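Local coordinates for putative cell filamentation protein (Bartonella quintana, PDB 4N67) that probably acts as a Fic-domain AMPylating effector that modifies target proteins, and binds ADP in its nucleotide pocket, at residues 98-103 with 194-199; 188-193 with 201-206; 105-110 with 151-156. The protein carries 2 engineered substitutions. All blocks are in the same frame, centred on the assembly; numbering follows the deposited sequence. Where two conformers were deposited one is given.

Contact 1 (98-103 with 194-199). With ADP (adenosine-5'-diphosphate), chain B.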
loop_
_atom_site.group_PDB
_atom_site.type_symbol
_atom_site.label_atom_id
_atom_site.label_comp_id
_atom_site.label_asym_id
_atom_site.label_seq_id
_atom_site.Cartn_x
_atom_site.Cartn_y
_atom_site.Cartn_z
ATOM N N MET A 98 -14.347 5.018 1.753
ATOM C CA MET A 98 -13.375 6.118 1.890
ATOM C C MET A 98 -13.242 6.826 0.546
ATOM O O MET A 98 -13.241 6.189 -0.493
ATOM C CB MET A 98 -11.985 5.629 2.346
ATOM C CG MET A 98 -11.945 5.000 3.735
ATOM S SD MET A 98 -10.264 4.823 4.395
ATOM C CE MET A 98 -9.999 6.444 5.072
ATOM N N ARG A 99 -13.152 8.155 0.581
ATOM C CA ARG A 99 -13.010 8.999 -0.624
ATOM C C ARG A 99 -11.937 10.036 -0.319
ATOM O O ARG A 99 -12.015 10.681 0.731
ATOM C CB ARG A 99 -14.328 9.713 -0.942
ATOM C CG ARG A 99 -14.324 10.564 -2.211
ATOM C CD ARG A 99 -15.715 11.114 -2.536
ATOM N NE ARG A 99 -16.062 12.277 -1.714
ATOM C CZ ARG A 99 -17.199 12.980 -1.816
ATOM N NH1 ARG A 99 -18.138 12.650 -2.704
ATOM N NH2 ARG A 99 -17.403 14.031 -1.029
ATOM N N PRO A 100 -10.944 10.216 -1.212
ATOM C CA PRO A 100 -9.932 11.231 -0.879
ATOM C C PRO A 100 -10.552 12.616 -0.834
ATOM O O PRO A 100 -11.416 12.937 -1.646
ATOM C CB PRO A 100 -8.895 11.128 -2.004
ATOM C CG PRO A 100 -9.349 10.075 -2.946
ATOM C CD PRO A 100 -10.596 9.429 -2.409
ATOM N N LYS A 101 -10.128 13.405 0.145
ATOM C CA LYS A 101 -10.569 14.807 0.281
ATOM C C LYS A 101 -10.428 15.612 -0.997
ATOM O O LYS A 101 -9.421 15.527 -1.690
ATOM C CB LYS A 101 -9.751 15.470 1.371
ATOM C CG LYS A 101 -10.110 15.008 2.763
ATOM C CD LYS A 101 -9.357 15.813 3.809
ATOM C CE LYS A 101 -9.874 15.568 5.214
ATOM N NZ LYS A 101 -9.920 14.117 5.528
ATOM N N GLY A 102 -11.445 16.417 -1.317
ATOM C CA GLY A 102 -11.408 17.273 -2.466
ATOM C C GLY A 102 -11.741 16.610 -3.753
ATOM O O GLY A 102 -11.806 17.254 -4.782
ATOM N N TYR A 103 -11.950 15.289 -3.723
ATOM C CA TYR A 103 -12.114 14.566 -4.947
ATOM C C TYR A 103 -13.421 13.814 -5.030
ATOM O O TYR A 103 -13.983 13.434 -4.007
ATOM C CB TYR A 103 -10.922 13.607 -5.114
ATOM C CG TYR A 103 -9.698 14.323 -5.643
ATOM C CD1 TYR A 103 -9.648 14.748 -6.955
ATOM C CD2 TYR A 103 -8.640 14.612 -4.810
ATOM C CE1 TYR A 103 -8.546 15.412 -7.446
ATOM C CE2 TYR A 103 -7.520 15.285 -5.299
ATOM C CZ TYR A 103 -7.480 15.654 -6.591
ATOM O OH TYR A 103 -6.379 16.315 -7.094
ATOM N N GLU A 194 -3.891 11.419 -11.071
ATOM C CA GLU A 194 -4.141 11.323 -12.495
ATOM C C GLU A 194 -4.786 10.004 -12.873
ATOM O O GLU A 194 -5.742 9.971 -13.656
ATOM C CB GLU A 194 -2.843 11.523 -13.286
ATOM C CG GLU A 194 -2.427 12.984 -13.452
ATOM C CD GLU A 194 -3.494 13.796 -14.154
ATOM O OE1 GLU A 194 -3.953 13.385 -15.243
ATOM O OE2 GLU A 194 -3.910 14.811 -13.573
ATOM N N ALA A 195 -4.267 8.894 -12.323
ATOM C CA ALA A 195 -4.802 7.596 -12.685
ATOM C C ALA A 195 -6.230 7.403 -12.180
ATOM O O ALA A 195 -7.103 6.997 -12.927
ATOM C CB ALA A 195 -3.895 6.468 -12.182
ATOM N N MET A 196 -6.469 7.707 -10.921
ATOM C CA MET A 196 -7.758 7.358 -10.324
ATOM C C MET A 196 -8.863 8.409 -10.512
ATOM O O MET A 196 -10.041 8.062 -10.667
ATOM C CB MET A 196 -7.604 7.085 -8.845
ATOM C CG MET A 196 -8.800 6.329 -8.291
ATOM S SD MET A 196 -8.626 5.763 -6.606
ATOM C CE MET A 196 -9.793 6.818 -5.747
ATOM N N GLN A 197 -8.477 9.673 -10.477
ATOM C CA GLN A 197 -9.443 10.783 -10.560
ATOM C C GLN A 197 -9.672 11.197 -12.000
ATOM O O GLN A 197 -10.782 11.631 -12.355
ATOM C CB GLN A 197 -8.938 11.972 -9.748
ATOM C CG GLN A 197 -8.757 11.709 -8.278
ATOM C CD GLN A 197 -10.045 11.254 -7.599
ATOM O OE1 GLN A 197 -11.138 11.690 -7.952
ATOM N NE2 GLN A 197 -9.907 10.386 -6.601
ATOM N N HIS A 198 -8.641 11.062 -12.842
ATOM C CA HIS A 198 -8.686 11.607 -14.215
ATOM C C HIS A 198 -8.495 10.591 -15.328
ATOM O O HIS A 198 -8.418 10.968 -16.508
ATOM C CB HIS A 198 -7.675 12.744 -14.354
ATOM C CG HIS A 198 -7.828 13.800 -13.312
ATOM N ND1 HIS A 198 -9.054 14.318 -12.951
ATOM C CD2 HIS A 198 -6.914 14.440 -12.549
ATOM C CE1 HIS A 198 -8.888 15.234 -12.012
ATOM N NE2 HIS A 198 -7.597 15.330 -11.753
ATOM N N ASN A 199 -8.468 9.308 -14.968
ATOM C CA ASN A 199 -8.407 8.217 -15.941
ATOM C C ASN A 199 -7.213 8.399 -16.867
ATOM O O ASN A 199 -7.319 8.224 -18.085
ATOM C CB ASN A 199 -9.708 8.160 -16.751
ATOM C CG ASN A 199 -9.850 6.870 -17.538
ATOM O OD1 ASN A 199 -9.495 5.791 -17.056
ATOM N ND2 ASN A 199 -10.367 6.974 -18.759
HETATM P PB ADP B . -3.060 6.550 3.788
HETATM O O1B ADP B . -4.336 7.340 4.120
HETATM O O2B ADP B . -3.411 5.176 3.329
HETATM O O3B ADP B . -2.020 6.537 4.911
HETATM P PA ADP B . -1.335 7.480 1.595
HETATM O O1A ADP B . -0.616 8.838 1.572
HETATM O O2A ADP B . -0.508 6.290 2.022
HETATM O O3A ADP B . -2.616 7.561 2.619
HETATM O "O5'" ADP B . -2.009 7.283 0.171
HETATM C "C5'" ADP B . -2.420 5.994 -0.298
HETATM C "C4'" ADP B . -2.287 5.983 -1.817
HETATM O "O4'" ADP B . -3.323 6.803 -2.394
HETATM C "C3'" ADP B . -0.943 6.515 -2.305
HETATM O "O3'" ADP B . -0.411 5.668 -3.343
HETATM C "C2'" ADP B . -1.289 7.889 -2.847
HETATM O "O2'" ADP B . -0.417 8.360 -3.883
HETATM C "C1'" ADP B . -2.688 7.677 -3.349
HETATM N N9 ADP B . -3.501 8.903 -3.475
HETATM C C8 ADP B . -3.347 10.095 -2.864
HETATM N N7 ADP B . -4.352 10.909 -3.265
HETATM C C5 ADP B . -5.145 10.252 -4.120
HETATM C C6 ADP B . -6.354 10.527 -4.907
HETATM N N6 ADP B . -6.919 11.768 -4.796
HETATM N N1 ADP B . -6.886 9.568 -5.681
HETATM C C2 ADP B . -6.296 8.341 -5.747
HETATM N N3 ADP B . -5.175 8.036 -5.054
HETATM C C4 ADP B . -4.577 8.911 -4.249
HETATM O O HOH W 1 -6.540 17.106 -9.693
#

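Contact 2 (188-193 with 201-206). With ADP (adenosine-5'-diphosphate), chain B.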
loop_
_atom_site.group_PDB
_atom_site.type_symbol
_atom_site.label_atom_id
_atom_site.label_comp_id
_atom_site.label_asym_id
_atom_site.label_seq_id
_atom_site.Cartn_x
_atom_site.Cartn_y
_atom_site.Cartn_z
ATOM N N MET A 188 4.460 11.171 -6.624
ATOM C CA MET A 188 3.664 9.956 -6.391
ATOM C C MET A 188 2.177 10.300 -6.276
ATOM O O MET A 188 1.332 9.685 -6.916
ATOM C CB MET A 188 4.150 9.251 -5.119
ATOM C CG MET A 188 3.423 7.976 -4.710
ATOM S SD MET A 188 3.891 6.554 -5.701
ATOM C CE MET A 188 2.627 6.653 -6.942
ATOM N N THR A 189 1.859 11.295 -5.454
ATOM C CA THR A 189 0.481 11.764 -5.326
ATOM C C THR A 189 -0.128 12.195 -6.649
ATOM O O THR A 189 -1.241 11.785 -6.991
ATOM C CB THR A 189 0.423 12.907 -4.290
ATOM O OG1 THR A 189 1.006 12.439 -3.077
ATOM C CG2 THR A 189 -0.992 13.342 -4.018
ATOM N N TYR A 190 0.601 13.017 -7.414
ATOM C CA TYR A 190 0.157 13.449 -8.715
ATOM C C TYR A 190 -0.162 12.260 -9.596
ATOM O O TYR A 190 -1.209 12.209 -10.231
ATOM C CB TYR A 190 1.188 14.389 -9.391
ATOM C CG TYR A 190 0.843 14.722 -10.835
ATOM C CD1 TYR A 190 -0.191 15.621 -11.141
ATOM C CD2 TYR A 190 1.528 14.140 -11.896
ATOM C CE1 TYR A 190 -0.524 15.906 -12.454
ATOM C CE2 TYR A 190 1.197 14.426 -13.211
ATOM C CZ TYR A 190 0.174 15.313 -13.482
ATOM O OH TYR A 190 -0.145 15.606 -14.790
ATOM N N ALA A 191 0.753 11.290 -9.664
ATOM C CA ALA A 191 0.526 10.166 -10.541
ATOM C C ALA A 191 -0.711 9.361 -10.114
ATOM O O ALA A 191 -1.456 8.879 -10.968
ATOM C CB ALA A 191 1.756 9.249 -10.570
ATOM N N SER A 192 -0.885 9.205 -8.810
ATOM C CA SER A 192 -2.043 8.490 -8.231
ATOM C C SER A 192 -3.379 9.189 -8.544
ATOM O O SER A 192 -4.338 8.567 -8.989
ATOM C CB SER A 192 -1.874 8.365 -6.726
ATOM O OG SER A 192 -0.863 7.406 -6.373
ATOM N N ILE A 193 -3.387 10.502 -8.381
ATOM C CA ILE A 193 -4.547 11.314 -8.719
ATOM C C ILE A 193 -4.888 11.228 -10.200
ATOM O O ILE A 193 -6.044 11.009 -10.577
ATOM C CB ILE A 193 -4.290 12.776 -8.325
ATOM C CG1 ILE A 193 -4.230 12.915 -6.808
ATOM C CG2 ILE A 193 -5.374 13.685 -8.910
ATOM C CD1 ILE A 193 -3.606 14.208 -6.331
ATOM N N PRO A 201 -3.462 7.087 -17.136
ATOM C CA PRO A 201 -2.470 6.144 -16.629
ATOM C C PRO A 201 -1.024 6.505 -16.961
ATOM O O PRO A 201 -0.118 5.841 -16.483
ATOM C CB PRO A 201 -2.854 4.844 -17.340
ATOM C CG PRO A 201 -3.388 5.309 -18.657
ATOM C CD PRO A 201 -4.168 6.542 -18.311
ATOM N N GLU A 202 -0.797 7.544 -17.762
ATOM C CA GLU A 202 0.554 7.842 -18.228
ATOM C C GLU A 202 1.539 8.299 -17.144
ATOM O O GLU A 202 2.669 7.826 -17.124
ATOM C CB GLU A 202 0.503 8.851 -19.384
ATOM C CG GLU A 202 -0.178 8.272 -20.604
ATOM C CD GLU A 202 0.557 7.082 -21.169
ATOM O OE1 GLU A 202 -0.044 5.987 -21.241
ATOM O OE2 GLU A 202 1.744 7.240 -21.528
ATOM N N PRO A 203 1.126 9.193 -16.237
ATOM C CA PRO A 203 2.066 9.617 -15.205
ATOM C C PRO A 203 2.591 8.470 -14.349
ATOM O O PRO A 203 3.760 8.472 -13.977
ATOM C CB PRO A 203 1.266 10.645 -14.407
ATOM C CG PRO A 203 0.403 11.259 -15.449
ATOM C CD PRO A 203 -0.030 10.110 -16.316
ATOM N N MET A 204 1.739 7.501 -14.051
ATOM C CA MET A 204 2.194 6.361 -13.242
ATOM C C MET A 204 3.192 5.502 -14.008
ATOM O O MET A 204 4.158 5.023 -13.402
ATOM C CB MET A 204 1.019 5.495 -12.771
ATOM C CG MET A 204 1.376 4.526 -11.645
ATOM S SD MET A 204 1.788 5.311 -10.085
ATOM C CE MET A 204 0.143 5.778 -9.553
ATOM N N LYS A 205 2.938 5.290 -15.299
ATOM C CA LYS A 205 3.879 4.549 -16.140
ATOM C C LYS A 205 5.243 5.241 -16.154
ATOM O O LYS A 205 6.270 4.603 -15.962
ATOM C CB LYS A 205 3.315 4.401 -17.548
ATOM C CG LYS A 205 4.273 3.759 -18.539
ATOM C CD LYS A 205 3.735 3.824 -19.956
ATOM C CE LYS A 205 3.712 5.232 -20.517
ATOM N NZ LYS A 205 4.867 5.620 -21.380
ATOM N N ASP A 206 5.248 6.557 -16.317
ATOM C CA ASP A 206 6.493 7.314 -16.376
ATOM C C ASP A 206 7.245 7.231 -15.050
ATOM O O ASP A 206 8.475 7.169 -15.013
ATOM C CB ASP A 206 6.209 8.785 -16.717
ATOM C CG ASP A 206 5.722 8.993 -18.153
ATOM O OD1 ASP A 206 5.757 8.056 -18.980
ATOM O OD2 ASP A 206 5.293 10.131 -18.457
HETATM P PB ADP B . -3.060 6.550 3.788
HETATM O O1B ADP B . -4.336 7.340 4.120
HETATM O O2B ADP B . -3.411 5.176 3.329
HETATM O O3B ADP B . -2.020 6.537 4.911
HETATM P PA ADP B . -1.335 7.480 1.595
HETATM O O1A ADP B . -0.616 8.838 1.572
HETATM O O2A ADP B . -0.508 6.290 2.022
HETATM O O3A ADP B . -2.616 7.561 2.619
HETATM O "O5'" ADP B . -2.009 7.283 0.171
HETATM C "C5'" ADP B . -2.420 5.994 -0.298
HETATM C "C4'" ADP B . -2.287 5.983 -1.817
HETATM O "O4'" ADP B . -3.323 6.803 -2.394
HETATM C "C3'" ADP B . -0.943 6.515 -2.305
HETATM O "O3'" ADP B . -0.411 5.668 -3.343
HETATM C "C2'" ADP B . -1.289 7.889 -2.847
HETATM O "O2'" ADP B . -0.417 8.360 -3.883
HETATM C "C1'" ADP B . -2.688 7.677 -3.349
HETATM N N9 ADP B . -3.501 8.903 -3.475
HETATM C C8 ADP B . -3.347 10.095 -2.864
HETATM N N7 ADP B . -4.352 10.909 -3.265
HETATM C C5 ADP B . -5.145 10.252 -4.120
HETATM C C6 ADP B . -6.354 10.527 -4.907
HETATM N N6 ADP B . -6.919 11.768 -4.796
HETATM N N1 ADP B . -6.886 9.568 -5.681
HETATM C C2 ADP B . -6.296 8.341 -5.747
HETATM N N3 ADP B . -5.175 8.036 -5.054
HETATM C C4 ADP B . -4.577 8.911 -4.249
HETATM O O HOH W 2 -1.077 8.076 -13.697
#

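Contact 3 (105-110 with 151-156). With ADP (adenosine-5'-diphosphate), chain B.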
loop_
_atom_site.group_PDB
_atom_site.type_symbol
_atom_site.label_atom_id
_atom_site.label_comp_id
_atom_site.label_asym_id
_atom_site.label_seq_id
_atom_site.Cartn_x
_atom_site.Cartn_y
_atom_site.Cartn_z
ATOM N N VAL A 105 -13.960 10.828 -6.983
ATOM C CA VAL A 105 -13.875 9.378 -7.192
ATOM C C VAL A 105 -13.390 8.717 -5.899
ATOM O O VAL A 105 -12.330 9.040 -5.390
ATOM C CB VAL A 105 -12.957 9.024 -8.371
ATOM C CG1 VAL A 105 -12.919 7.527 -8.572
ATOM C CG2 VAL A 105 -13.455 9.692 -9.645
ATOM N N PRO A 106 -14.215 7.818 -5.332
ATOM C CA PRO A 106 -13.844 7.160 -4.102
ATOM C C PRO A 106 -12.966 5.923 -4.333
ATOM O O PRO A 106 -12.818 5.441 -5.464
ATOM C CB PRO A 106 -15.198 6.732 -3.534
ATOM C CG PRO A 106 -15.995 6.399 -4.745
ATOM C CD PRO A 106 -15.577 7.428 -5.766
ATOM N N PHE A 107 -12.407 5.432 -3.240
ATOM C CA PHE A 107 -11.748 4.122 -3.226
ATOM C C PHE A 107 -12.802 3.016 -3.251
ATOM O O PHE A 107 -14.009 3.270 -3.157
ATOM C CB PHE A 107 -10.877 4.001 -1.966
ATOM C CG PHE A 107 -9.753 5.015 -1.901
ATOM C CD1 PHE A 107 -8.743 5.008 -2.846
ATOM C CD2 PHE A 107 -9.700 5.953 -0.887
ATOM C CE1 PHE A 107 -7.709 5.922 -2.798
ATOM C CE2 PHE A 107 -8.654 6.859 -0.829
ATOM C CZ PHE A 107 -7.661 6.844 -1.778
ATOM N N ALA A 108 -12.333 1.779 -3.347
ATOM C CA ALA A 108 -13.200 0.596 -3.264
ATOM C C ALA A 108 -14.054 0.664 -2.011
ATOM O O ALA A 108 -13.592 1.058 -0.938
ATOM C CB ALA A 108 -12.336 -0.670 -3.256
ATOM N N VAL A 109 -15.328 0.296 -2.173
ATOM C CA VAL A 109 -16.275 0.287 -1.079
ATOM C C VAL A 109 -16.597 -1.130 -0.629
ATOM O O VAL A 109 -16.946 -1.958 -1.460
ATOM C CB VAL A 109 -17.574 0.968 -1.522
ATOM C CG1 VAL A 109 -18.565 1.006 -0.399
ATOM C CG2 VAL A 109 -17.275 2.361 -2.032
ATOM N N GLY A 110 -16.455 -1.362 0.670
ATOM C CA GLY A 110 -16.854 -2.623 1.334
ATOM C C GLY A 110 -16.234 -3.832 0.680
ATOM O O GLY A 110 -15.027 -3.922 0.599
ATOM N N HIS A 151 -6.615 2.004 -5.929
ATOM C CA HIS A 151 -8.059 2.049 -5.889
ATOM C C HIS A 151 -8.599 1.173 -4.774
ATOM O O HIS A 151 -9.548 1.557 -4.099
ATOM C CB HIS A 151 -8.689 1.646 -7.219
ATOM C CG HIS A 151 -10.176 1.763 -7.200
ATOM N ND1 HIS A 151 -10.998 0.706 -6.893
ATOM C CD2 HIS A 151 -10.990 2.831 -7.388
ATOM C CE1 HIS A 151 -12.254 1.115 -6.881
ATOM N NE2 HIS A 151 -12.279 2.397 -7.191
ATOM N N ALA A 152 -8.020 -0.001 -4.588
ATOM C CA ALA A 152 -8.516 -0.900 -3.531
ATOM C C ALA A 152 -8.367 -0.282 -2.126
ATOM O O ALA A 152 -9.251 -0.429 -1.277
ATOM C CB ALA A 152 -7.819 -2.244 -3.592
ATOM N N HIS A 153 -7.241 0.399 -1.893
ATOM C CA HIS A 153 -7.000 1.145 -0.666
ATOM C C HIS A 153 -7.450 0.356 0.561
ATOM O O HIS A 153 -8.348 0.787 1.285
ATOM C CB HIS A 153 -7.724 2.494 -0.743
ATOM C CG HIS A 153 -7.310 3.486 0.290
ATOM N ND1 HIS A 153 -6.212 4.297 0.124
ATOM C CD2 HIS A 153 -7.891 3.875 1.448
ATOM C CE1 HIS A 153 -6.115 5.123 1.153
ATOM N NE2 HIS A 153 -7.121 4.888 1.971
ATOM N N PRO A 154 -6.881 -0.841 0.775
ATOM C CA PRO A 154 -7.536 -1.786 1.675
ATOM C C PRO A 154 -7.551 -1.477 3.147
ATOM O O PRO A 154 -8.325 -2.096 3.861
ATOM C CB PRO A 154 -6.783 -3.105 1.430
ATOM C CG PRO A 154 -6.101 -2.900 0.127
ATOM C CD PRO A 154 -5.753 -1.464 0.068
ATOM N N PHE A 155 -6.692 -0.560 3.593
ATOM C CA PHE A 155 -6.508 -0.283 5.016
ATOM C C PHE A 155 -7.040 1.083 5.423
ATOM O O PHE A 155 -7.122 2.002 4.624
ATOM C CB PHE A 155 -5.021 -0.453 5.382
ATOM C CG PHE A 155 -4.441 -1.785 4.954
ATOM C CD1 PHE A 155 -4.669 -2.936 5.711
ATOM C CD2 PHE A 155 -3.728 -1.912 3.785
ATOM C CE1 PHE A 155 -4.193 -4.156 5.295
ATOM C CE2 PHE A 155 -3.259 -3.149 3.376
ATOM C CZ PHE A 155 -3.502 -4.267 4.137
ATOM N N ARG A 156 -7.334 1.218 6.697
ATOM C CA ARG A 156 -7.800 2.517 7.196
ATOM C C ARG A 156 -6.736 3.617 7.009
ATOM O O ARG A 156 -7.083 4.780 6.745
ATOM C CB ARG A 156 -8.228 2.381 8.649
ATOM C CG ARG A 156 -8.542 3.690 9.343
ATOM C CD ARG A 156 -9.743 4.416 8.729
ATOM N NE ARG A 156 -9.978 5.685 9.429
ATOM C CZ ARG A 156 -9.244 6.790 9.287
ATOM N NH1 ARG A 156 -8.199 6.828 8.487
ATOM N NH2 ARG A 156 -9.535 7.864 10.032
HETATM P PB ADP B . -3.060 6.550 3.788
HETATM O O1B ADP B . -4.336 7.340 4.120
HETATM O O2B ADP B . -3.411 5.176 3.329
HETATM O O3B ADP B . -2.020 6.537 4.911
HETATM P PA ADP B . -1.335 7.480 1.595
HETATM O O1A ADP B . -0.616 8.838 1.572
HETATM O O2A ADP B . -0.508 6.290 2.022
HETATM O O3A ADP B . -2.616 7.561 2.619
HETATM O "O5'" ADP B . -2.009 7.283 0.171
HETATM C "C5'" ADP B . -2.420 5.994 -0.298
HETATM C "C4'" ADP B . -2.287 5.983 -1.817
HETATM O "O4'" ADP B . -3.323 6.803 -2.394
HETATM C "C3'" ADP B . -0.943 6.515 -2.305
HETATM O "O3'" ADP B . -0.411 5.668 -3.343
HETATM C "C2'" ADP B . -1.289 7.889 -2.847
HETATM O "O2'" ADP B . -0.417 8.360 -3.883
HETATM C "C1'" ADP B . -2.688 7.677 -3.349
HETATM N N9 ADP B . -3.501 8.903 -3.475
HETATM C C8 ADP B . -3.347 10.095 -2.864
HETATM N N7 ADP B . -4.352 10.909 -3.265
HETATM C C5 ADP B . -5.145 10.252 -4.120
HETATM C C6 ADP B . -6.354 10.527 -4.907
HETATM N N6 ADP B . -6.919 11.768 -4.796
HETATM N N1 ADP B . -6.886 9.568 -5.681
HETATM C C2 ADP B . -6.296 8.341 -5.747
HETATM N N3 ADP B . -5.175 8.036 -5.054
HETATM C C4 ADP B . -4.577 8.911 -4.249
HETATM O O HOH W 3 -14.228 4.321 -7.553
#

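Contact 1 (98-103 with 194-199)
Tyr103 and Gln197 meet where the adenine pocket of this Fic domain is closed by two parts of the chain far apart in sequence: a loop ahead of helix 112-126 and the last turn of helix 185-198. The loop makes a type II beta turn from Pro100 to Tyr103, with Gly102 at positive phi, which leaves Pro100 and Tyr103 both directed at the helix.

The direct contacts are van der Waals. Gln197 CG, anti to the carbonyl carbon (chi1 -61°), lies 3.4 Å from Tyr103 CD1; the bend at chi2 (-58°) then turns the amide toward Tyr103 CB and ADP N1, its plane 38° from that of the phenol ring. Beside it, Met196 CE approaches Pro100 CD at 4.3 Å. Both segments also pack on the nucleotide: Tyr103 CD2 is 3.3 Å from ADP N6, Pro100 CB and CG add carbon next to that same amine, and Met196 SD sits 3.6 Å from ADP C2.

One hydrogen bond meets the base edge: Gln197 NE2 donates to ADP N1 at 3.3 Å, long but nearly straight, and probably helps to recognise adenine. It also donates to Val105 O; two acceptors at one nitrogen should fix the rotation of the amide.

Solvent completes the contact at its outer end, where a single water lies 2.7 Å from Tyr103 OH and 2.9 Å from His198 NE2, in the plane of both rings.

Contact 2 (188-193 with 201-206)
Ala191 and Pro203 make the closest backbone approach of the two helical segments, CA to CA 4.9 Å: a small methyl faces a compact ring. The methyl settles against the proline's own carbonyl carbon and ring, with Ala191 CB 3.9 Å from Pro203 C. On one flank the proline ring is met by Tyr190, whose CE2 lies 4.0 Å from Pro203 CG.

The largest bump comes from Met204. Its side chain leaves with CG anti to the backbone N (chi1 -165°) and then curls at chi2 and chi3, carrying CE into a hollow on helix 185-198 lined by Ala191, Ser192 and Met188; CE is 3.7 Å from Ser192 N. Met188 points its first bond away from the partner helix, yet bends back so that its CE rests 3.5 Å from Met204 SD. This is a helical (alpha-alpha) hairpin, the axes of the two short segments 8.0 Å apart and at 140°, antiparallel in sense but well splayed. Asp150 and Phe146 of helix 135-152 also cover Met204.

The CB of Ser192 points away from the second helix, while its OG meets both Met204 CE and the ribose. Ser192 OG accepts from ADP O2' at 2.7 Å and is hydrogen-bonded to Asp150 OD2, probably as donor. Between the helices a water donates to Ala191 O and accepts from Met204 N, 2.9 Å from each.

Contact 3 (105-110 with 151-156)
His151, at the end of helix 135-152, binds the loop 105-110 through its backbone and its ring together. Its carbonyl O accepts from Ala108 N at 2.9 Å, almost straight at the hydrogen (168°). CG anti to the backbone N (chi1 -177°) carries the imidazole over the loop, one face covering Ala108 N and Phe107 C. Its two nitrogens are held as well: ND1 is bonded to Glu116 OE1, and NE2 shares with Pro106 O a water that sits 2.8 Å from each.

Ala152 contributes mainly its carbonyl, whose O is 3.7 Å from Ala108 CB.

At His153 the chain leaves the helix with positive phi and begins the HPFxxGNGR signature of Fic proteins. Its imidazole lies face to face with the Phe107 ring, centroids 3.7 Å apart and planes only 5° from parallel, while His153 CB adds a CH-pi contact over the same phenyl face. His153 CE1 then reaches to 3.5 Å from ADP O2B, and Phe107 turns an edge to the adenine, CE1 4.0 Å from ADP N3.

The chemistry implies that stacking on Phe107 should help hold the plane of the motif histidine, while the bond from Ala108 N to His151 O probably anchors the loop carrying that phenylalanine; the imidazole is left beside the beta-phosphate, in contact with ADP O2B through CE1.

The three contacts all touch the same bound ADP and show how a pocket is assembled from pieces scattered along a chain. In sequence, contact 3 falls wholly between the two segments of contact 1, and contact 2 follows contact 3; the segments of contacts 1 and 2 alternate along the chain, and both use helix 185-198. Contacts 1 and 3 share the loop before helix 112-126; their centres lie 11 Å apart, and Gln197 NE2 to Val105 O joins them. Contacts 1 and 2 touch, centres 12 Å apart. Contacts 2 and 3 have centres 18 Å and nearest atoms about 7 Å apart. Contact 1 meets the base, contact 2 the ribose and base amine, contact 3 the beta-phosphate and adenine edge.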